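PDB 6CIB: YcaO from Methanopyrus kandleri, which binds ADP and magnesium and probably uses ATP to install thioamides in peptide backbones. Local coordinates for residues A[316-319]-A[320-324]; A[256-260]-A[261-265]. All blocks are in the same frame, centred on the assembly; numbering follows the deposited sequence.

In the fold
Contact 2 comes first along the chain, at the end of helix 241-260, and contact 1 follows, taking up most of helix 313-325. Each is a local contact within one continuous run of the YcaO domain. The two lie on opposite sides of the chain's centre, with centres 35 Å apart and nearest atoms about 24 Å apart, so they do not touch. Contact 1 rests on helix 154-177, which carries the ADP-binding residues Glu156 and Gln160; contact 2 packs against strands 34-42, 45-54 and 57-64, the last of which ends at Lys64, another ADP-binding residue. Both lie outside the nucleotide pocket, the side chains of Thr317 and Met258 about 12 and 10 Å from the bound ADP.

Contact 1: residues A[316-319]-A[320-324]; sequences LTEE and LVERV
Leu320 lies alongside Leu316, one helical turn earlier, both side chains pointing the same way, and its CD1 meets Leu316 CD1 at 4.0 Å. Leu320 CG stands beside its own backbone N (chi1 -72°), which also lays it against the carbonyl oxygen of Leu316, whereas Leu316 sends CG anti to N (chi1 180°). An alanine in place of Leu320 would remove the branch that Leu316 CD1 rests on and would probably open a gap on this buried side. Next round the helix, Val321 places CG2 3.2 Å from Thr317 O, the same oxygen that accepts Val321 N at 3.0 Å. That bond is one of four successive i to i+4 bonds, from Leu320 to Arg323, the regular ladder of an alpha-helix. This helix, 313-325, is amphipathic: Leu316 and Thr317 pack on Ile159 of helix 154-177, and Thr317 OG1 bonds back to Leu313 O. On the exposed side Glu318 and Glu322 also run side by side, their carboxylate planes 66° apart and Glu318 OE2 3.6 Å from Glu322 OE2. Two like charges this close would probably raise the proton affinity of one or both groups. Arg323 lays CG 3.2 Å from Glu319 O, but its NH2 stays 5.8 Å from Glu319 OE1, too far for a salt bridge; its NH1 has a long, weak ion pair with Glu214.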
ATOM      1  N   LEU A 316      16.579  -8.862   0.427  1.00 33.62           N
ATOM      2  CA  LEU A 316      15.429  -8.273   1.117  1.00 31.81           C
ATOM      3  C   LEU A 316      14.123  -8.873   0.615  1.00 30.67           C
ATOM      4  O   LEU A 316      13.277  -9.268   1.424  1.00 31.21           O
ATOM      5  CB  LEU A 316      15.428  -6.738   1.012  1.00 31.20           C
ATOM      6  CG  LEU A 316      14.286  -5.966   1.682  1.00 30.56           C
ATOM      7  CD1 LEU A 316      14.211  -6.244   3.177  1.00 32.29           C
ATOM      8  CD2 LEU A 316      14.460  -4.484   1.431  1.00 29.74           C
ATOM      9  N   THR A 317      13.994  -8.971  -0.712  1.00 31.35           N
ATOM     10  CA  THR A 317      12.848  -9.606  -1.382  1.00 32.88           C
ATOM     11  C   THR A 317      12.657 -11.052  -0.902  1.00 33.80           C
ATOM     12  O   THR A 317      11.567 -11.426  -0.485  1.00 32.32           O
ATOM     13  CB  THR A 317      13.006  -9.583  -2.924  1.00 31.93           C
ATOM     14  OG1 THR A 317      13.227  -8.241  -3.370  1.00 33.29           O
ATOM     15  CG2 THR A 317      11.764 -10.147  -3.624  1.00 32.19           C
ATOM     16  N   GLU A 318      13.725 -11.843  -0.979  1.00 36.25           N
ATOM     17  CA  GLU A 318      13.724 -13.237  -0.542  1.00 38.22           C
ATOM     18  C   GLU A 318      13.283 -13.371   0.925  1.00 35.85           C
ATOM     19  O   GLU A 318      12.382 -14.142   1.232  1.00 34.27           O
ATOM     20  CB  GLU A 318      15.117 -13.840  -0.763  1.00 41.98           C
ATOM     21  CG  GLU A 318      15.221 -15.348  -0.568  1.00 47.44           C
ATOM     22  CD  GLU A 318      16.666 -15.831  -0.531  1.00 50.20           C
ATOM     23  OE1 GLU A 318      17.406 -15.620  -1.525  1.00 50.33           O
ATOM     24  OE2 GLU A 318      17.064 -16.420   0.500  1.00 54.63           O
ATOM     25  N   GLU A 319      13.904 -12.592   1.811  1.00 37.41           N
ATOM     26  CA  GLU A 319      13.587 -12.630   3.243  1.00 37.30           C
ATOM     27  C   GLU A 319      12.148 -12.223   3.567  1.00 36.93           C
ATOM     28  O   GLU A 319      11.494 -12.874   4.384  1.00 36.02           O
ATOM     29  CB  GLU A 319      14.597 -11.814   4.049  1.00 40.20           C
ATOM     30  CG  GLU A 319      15.971 -12.482   4.124  1.00 43.58           C
ATOM     31  CD  GLU A 319      16.926 -11.804   5.087  1.00 46.77           C
ATOM     32  OE1 GLU A 319      16.468 -11.109   6.021  1.00 51.86           O
ATOM     33  OE2 GLU A 319      18.150 -11.980   4.916  1.00 51.79           O
ATOM     34  N   LEU A 320      11.651 -11.174   2.904  1.00 34.27           N
ATOM     35  CA  LEU A 320      10.252 -10.764   3.059  1.00 31.56           C
ATOM     36  C   LEU A 320       9.281 -11.836   2.596  1.00 29.22           C
ATOM     37  O   LEU A 320       8.325 -12.135   3.303  1.00 27.03           O
ATOM     38  CB  LEU A 320       9.974  -9.418   2.374  1.00 32.04           C
ATOM     39  CG  LEU A 320      10.566  -8.189   3.074  1.00 32.89           C
ATOM     40  CD1 LEU A 320      10.396  -6.950   2.209  1.00 32.63           C
ATOM     41  CD2 LEU A 320       9.968  -7.972   4.457  1.00 33.06           C
ATOM     42  N   VAL A 321       9.553 -12.433   1.430  1.00 28.57           N
ATOM     43  CA  VAL A 321       8.714 -13.515   0.876  1.00 29.81           C
ATOM     44  C   VAL A 321       8.661 -14.718   1.840  1.00 31.72           C
ATOM     45  O   VAL A 321       7.582 -15.264   2.119  1.00 31.72           O
ATOM     46  CB  VAL A 321       9.186 -13.939  -0.538  1.00 28.49           C
ATOM     47  CG1 VAL A 321       8.544 -15.253  -0.978  1.00 29.48           C
ATOM     48  CG2 VAL A 321       8.880 -12.849  -1.560  1.00 28.48           C
ATOM     49  N   GLU A 322       9.829 -15.099   2.355  1.00 32.13           N
ATOM     50  CA  GLU A 322       9.950 -16.207   3.306  1.00 34.28           C
ATOM     51  C   GLU A 322       9.069 -15.993   4.544  1.00 33.90           C
ATOM     52  O   GLU A 322       8.304 -16.889   4.919  1.00 34.20           O
ATOM     53  CB  GLU A 322      11.417 -16.411   3.698  1.00 35.62           C
ATOM     54  CG  GLU A 322      12.257 -17.091   2.620  1.00 38.98           C
ATOM     55  CD  GLU A 322      13.733 -17.217   2.986  1.00 41.17           C
ATOM     56  OE1 GLU A 322      14.204 -16.486   3.886  1.00 44.89           O
ATOM     57  OE2 GLU A 322      14.432 -18.044   2.359  1.00 41.45           O
ATOM     58  N   ARG A 323       9.149 -14.793   5.129  1.00 33.83           N
ATOM     59  CA  ARG A 323       8.388 -14.441   6.335  1.00 35.00           C
ATOM     60  C   ARG A 323       6.879 -14.444   6.116  1.00 34.27           C
ATOM     61  O   ARG A 323       6.134 -14.916   6.971  1.00 35.26           O
ATOM     62  CB  ARG A 323       8.847 -13.101   6.925  1.00 37.10           C
ATOM     63  CG  ARG A 323      10.313 -13.053   7.357  1.00 41.81           C
ATOM     64  CD  ARG A 323      10.590 -13.789   8.662  1.00 43.59           C
ATOM     65  NE  ARG A 323      12.007 -13.723   9.023  1.00 47.61           N
ATOM     66  CZ  ARG A 323      12.501 -13.950  10.243  1.00 52.57           C
ATOM     67  NH1 ARG A 323      11.701 -14.260  11.266  1.00 54.08           N
ATOM     68  NH2 ARG A 323      13.810 -13.860  10.446  1.00 52.32           N
ATOM     69  N   VAL A 324       6.441 -13.941   4.963  1.00 33.21           N
ATOM     70  CA  VAL A 324       5.025 -13.998   4.585  1.00 33.04           C
ATOM     71  C   VAL A 324       4.569 -15.439   4.309  1.00 32.55           C
ATOM     72  O   VAL A 324       3.474 -15.828   4.728  1.00 32.77           O
ATOM     73  CB  VAL A 324       4.675 -13.056   3.406  1.00 31.92           C
ATOM     74  CG1 VAL A 324       3.180 -13.098   3.118  1.00 31.21           C
ATOM     75  CG2 VAL A 324       5.077 -11.622   3.727  1.00 31.93           C
TER

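Contact 2: residues A[256-260]-A[261-265]; sequences LSMAR and RGIES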
ATOM      1  N   LEU A 256      -4.840  14.602   4.019  1.00 28.24           N
ATOM      2  CA  LEU A 256      -5.229  15.991   4.269  1.00 27.69           C
ATOM      3  C   LEU A 256      -5.237  16.849   3.024  1.00 27.69           C
ATOM      4  O   LEU A 256      -6.138  17.683   2.855  1.00 28.14           O
ATOM      5  CB  LEU A 256      -4.363  16.626   5.362  1.00 27.20           C
ATOM      6  CG  LEU A 256      -4.495  16.001   6.756  1.00 27.57           C
ATOM      7  CD1 LEU A 256      -3.396  16.484   7.688  1.00 26.50           C
ATOM      8  CD2 LEU A 256      -5.874  16.268   7.336  1.00 28.34           C
ATOM      9  N   SER A 257      -4.251  16.639   2.148  1.00 27.21           N
ATOM     10  CA  SER A 257      -4.218  17.301   0.846  1.00 28.63           C
ATOM     11  C   SER A 257      -5.477  16.987   0.037  1.00 31.14           C
ATOM     12  O   SER A 257      -6.106  17.901  -0.508  1.00 31.70           O
ATOM     13  CB  SER A 257      -2.960  16.911   0.064  1.00 28.03           C
ATOM     14  OG  SER A 257      -3.044  17.349  -1.281  1.00 27.66           O
HETATM   15  N   MSE A 258      -5.842  15.703  -0.013  1.00 32.46           N
HETATM   16  CA  MSE A 258      -7.030  15.228  -0.742  1.00 36.22           C
HETATM   17  C   MSE A 258      -8.319  15.793  -0.203  1.00 35.64           C
HETATM   18  O   MSE A 258      -9.190  16.218  -0.983  1.00 34.49           O
HETATM   19  CB  MSE A 258      -7.172  13.708  -0.642  1.00 43.35           C
HETATM   20  CG  MSE A 258      -5.929  12.956  -1.068  1.00 54.42           C
HETATM   21 SE   MSE A 258      -5.787  13.040  -3.016  1.00 75.52          SE
HETATM   22  CE  MSE A 258      -5.871  11.066  -3.017  1.00 59.68           C
ATOM     23  N   ALA A 259      -8.458  15.789   1.125  1.00 34.15           N
ATOM     24  CA  ALA A 259      -9.677  16.273   1.778  1.00 35.76           C
ATOM     25  C   ALA A 259      -9.858  17.778   1.549  1.00 36.56           C
ATOM     26  O   ALA A 259     -10.967  18.233   1.278  1.00 36.25           O
ATOM     27  CB  ALA A 259      -9.663  15.935   3.264  1.00 34.62           C
ATOM     28  N   ARG A 260      -8.760  18.530   1.620  1.00 36.41           N
ATOM     29  CA  ARG A 260      -8.774  19.978   1.389  1.00 35.74           C
ATOM     30  C   ARG A 260      -9.083  20.359  -0.058  1.00 35.62           C
ATOM     31  O   ARG A 260      -9.487  21.487  -0.322  1.00 35.25           O
ATOM     32  CB  ARG A 260      -7.454  20.605   1.828  1.00 36.58           C
ATOM     33  CG  ARG A 260      -7.347  20.792   3.327  1.00 37.22           C
ATOM     34  CD  ARG A 260      -5.902  20.992   3.737  1.00 37.98           C
ATOM     35  NE  ARG A 260      -5.758  20.850   5.182  1.00 41.59           N
ATOM     36  CZ  ARG A 260      -4.690  21.223   5.887  1.00 42.24           C
ATOM     37  NH1 ARG A 260      -3.648  21.784   5.296  1.00 44.02           N
ATOM     38  NH2 ARG A 260      -4.676  21.041   7.199  1.00 45.17           N
ATOM     39  N   ARG A 261      -8.888  19.421  -0.984  1.00 34.88           N
ATOM     40  CA  ARG A 261      -9.293  19.599  -2.379  1.00 36.20           C
ATOM     41  C   ARG A 261     -10.646  18.936  -2.672  1.00 37.32           C
ATOM     42  O   ARG A 261     -11.138  18.996  -3.804  1.00 38.76           O
ATOM     43  CB  ARG A 261      -8.226  19.042  -3.330  1.00 34.38           C
ATOM     44  CG  ARG A 261      -6.991  19.916  -3.435  1.00 33.19           C
ATOM     45  CD  ARG A 261      -5.932  19.300  -4.331  1.00 32.14           C
ATOM     46  NE  ARG A 261      -4.796  20.223  -4.430  1.00 31.98           N
ATOM     47  CZ  ARG A 261      -4.721  21.243  -5.283  1.00 31.47           C
ATOM     48  NH1 ARG A 261      -5.698  21.479  -6.157  1.00 30.50           N
ATOM     49  NH2 ARG A 261      -3.661  22.032  -5.261  1.00 30.05           N
ATOM     50  N   GLY A 262     -11.227  18.299  -1.657  1.00 38.74           N
ATOM     51  CA  GLY A 262     -12.493  17.565  -1.793  1.00 41.69           C
ATOM     52  C   GLY A 262     -12.434  16.356  -2.717  1.00 44.49           C
ATOM     53  O   GLY A 262     -13.427  16.023  -3.366  1.00 44.44           O
ATOM     54  N   ILE A 263     -11.265  15.717  -2.793  1.00 48.17           N
ATOM     55  CA  ILE A 263     -11.085  14.473  -3.555  1.00 51.57           C
ATOM     56  C   ILE A 263     -11.323  13.302  -2.599  1.00 56.74           C
ATOM     57  O   ILE A 263     -10.832  13.316  -1.464  1.00 58.81           O
ATOM     58  CB  ILE A 263      -9.677  14.391  -4.210  1.00 50.31           C
ATOM     59  CG1 ILE A 263      -9.448  15.570  -5.166  1.00 47.59           C
ATOM     60  CG2 ILE A 263      -9.488  13.066  -4.952  1.00 50.44           C
ATOM     61  CD1 ILE A 263      -7.988  15.875  -5.451  1.00 46.12           C
ATOM     62  N   GLU A 264     -12.079  12.303  -3.053  1.00 65.26           N
ATOM     63  CA  GLU A 264     -12.485  11.180  -2.193  1.00 72.96           C
ATOM     64  C   GLU A 264     -12.020   9.808  -2.691  1.00 77.47           C
ATOM     65  O   GLU A 264     -11.550   9.676  -3.825  1.00 76.59           O
ATOM     66  CB  GLU A 264     -14.007  11.194  -1.988  1.00 76.27           C
ATOM     67  CG  GLU A 264     -14.520  12.397  -1.204  1.00 78.73           C
ATOM     68  CD  GLU A 264     -16.033  12.475  -1.167  1.00 82.62           C
ATOM     69  OE1 GLU A 264     -16.654  11.686  -0.423  1.00 85.07           O
ATOM     70  OE2 GLU A 264     -16.603  13.337  -1.873  1.00 83.58           O
ATOM     71  N   SER A 265     -12.134   8.808  -1.811  1.00 88.12           N
ATOM     72  CA  SER A 265     -11.925   7.384  -2.125  1.00 95.22           C
ATOM     73  C   SER A 265     -12.801   6.520  -1.195  1.00105.63           C
ATOM     74  O   SER A 265     -13.011   6.903  -0.035  1.00111.00           O
ATOM     75  CB  SER A 265     -10.447   7.001  -1.992  1.00 92.81           C
ATOM     76  OG  SER A 265      -9.993   7.162  -0.661  1.00 90.35           O
TER
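Met258, modelled as selenomethionine, and Ile263 cross at a slant, with Met258 SE 4.2 Å from Ile263 CG2. Ile263 (chi1 -59°) sets CG2 anti to its backbone N, and this is the branch that meets the selenium of the bent Met258 chain. The pair continues onto strand 57-64, where Met258 touches Ala62 and Ile263 touches Tyr60. Beneath this apolar meeting the backbones are joined: Ile263 N donates to Met258 O at 2.8 Å, and Gly262 N to Ala259 O at 2.9 Å. The second donor stands well above the carbonyl plane, 72° out of it, and so does not lie on a lone pair. Together with the positive phi of Gly262 (65°), a backbone turn that glycine, lacking a CB, adopts most easily, these two bonds back into the last turn make a Schellman motif, which closes helix 241-260 and turns the chain into the following loop. Arg261 N is held less firmly, by weak bonds to both Ser257 O and Met258 O. The Arg261 side chain starts back along the helix, its CB and CG each 3.7 Å from Ser257 O. It then runs extended from CG to NE, and its NH2 forms a salt bridge with Asp40, whose other carboxylate oxygen takes a hydrogen bond from Ser257 OG. Asp40 of strand 34-42 thereby grips both Ser257 and Arg261, four residues apart. Arg260 is extended too but heads elsewhere, with NE in a salt bridge to Glu230.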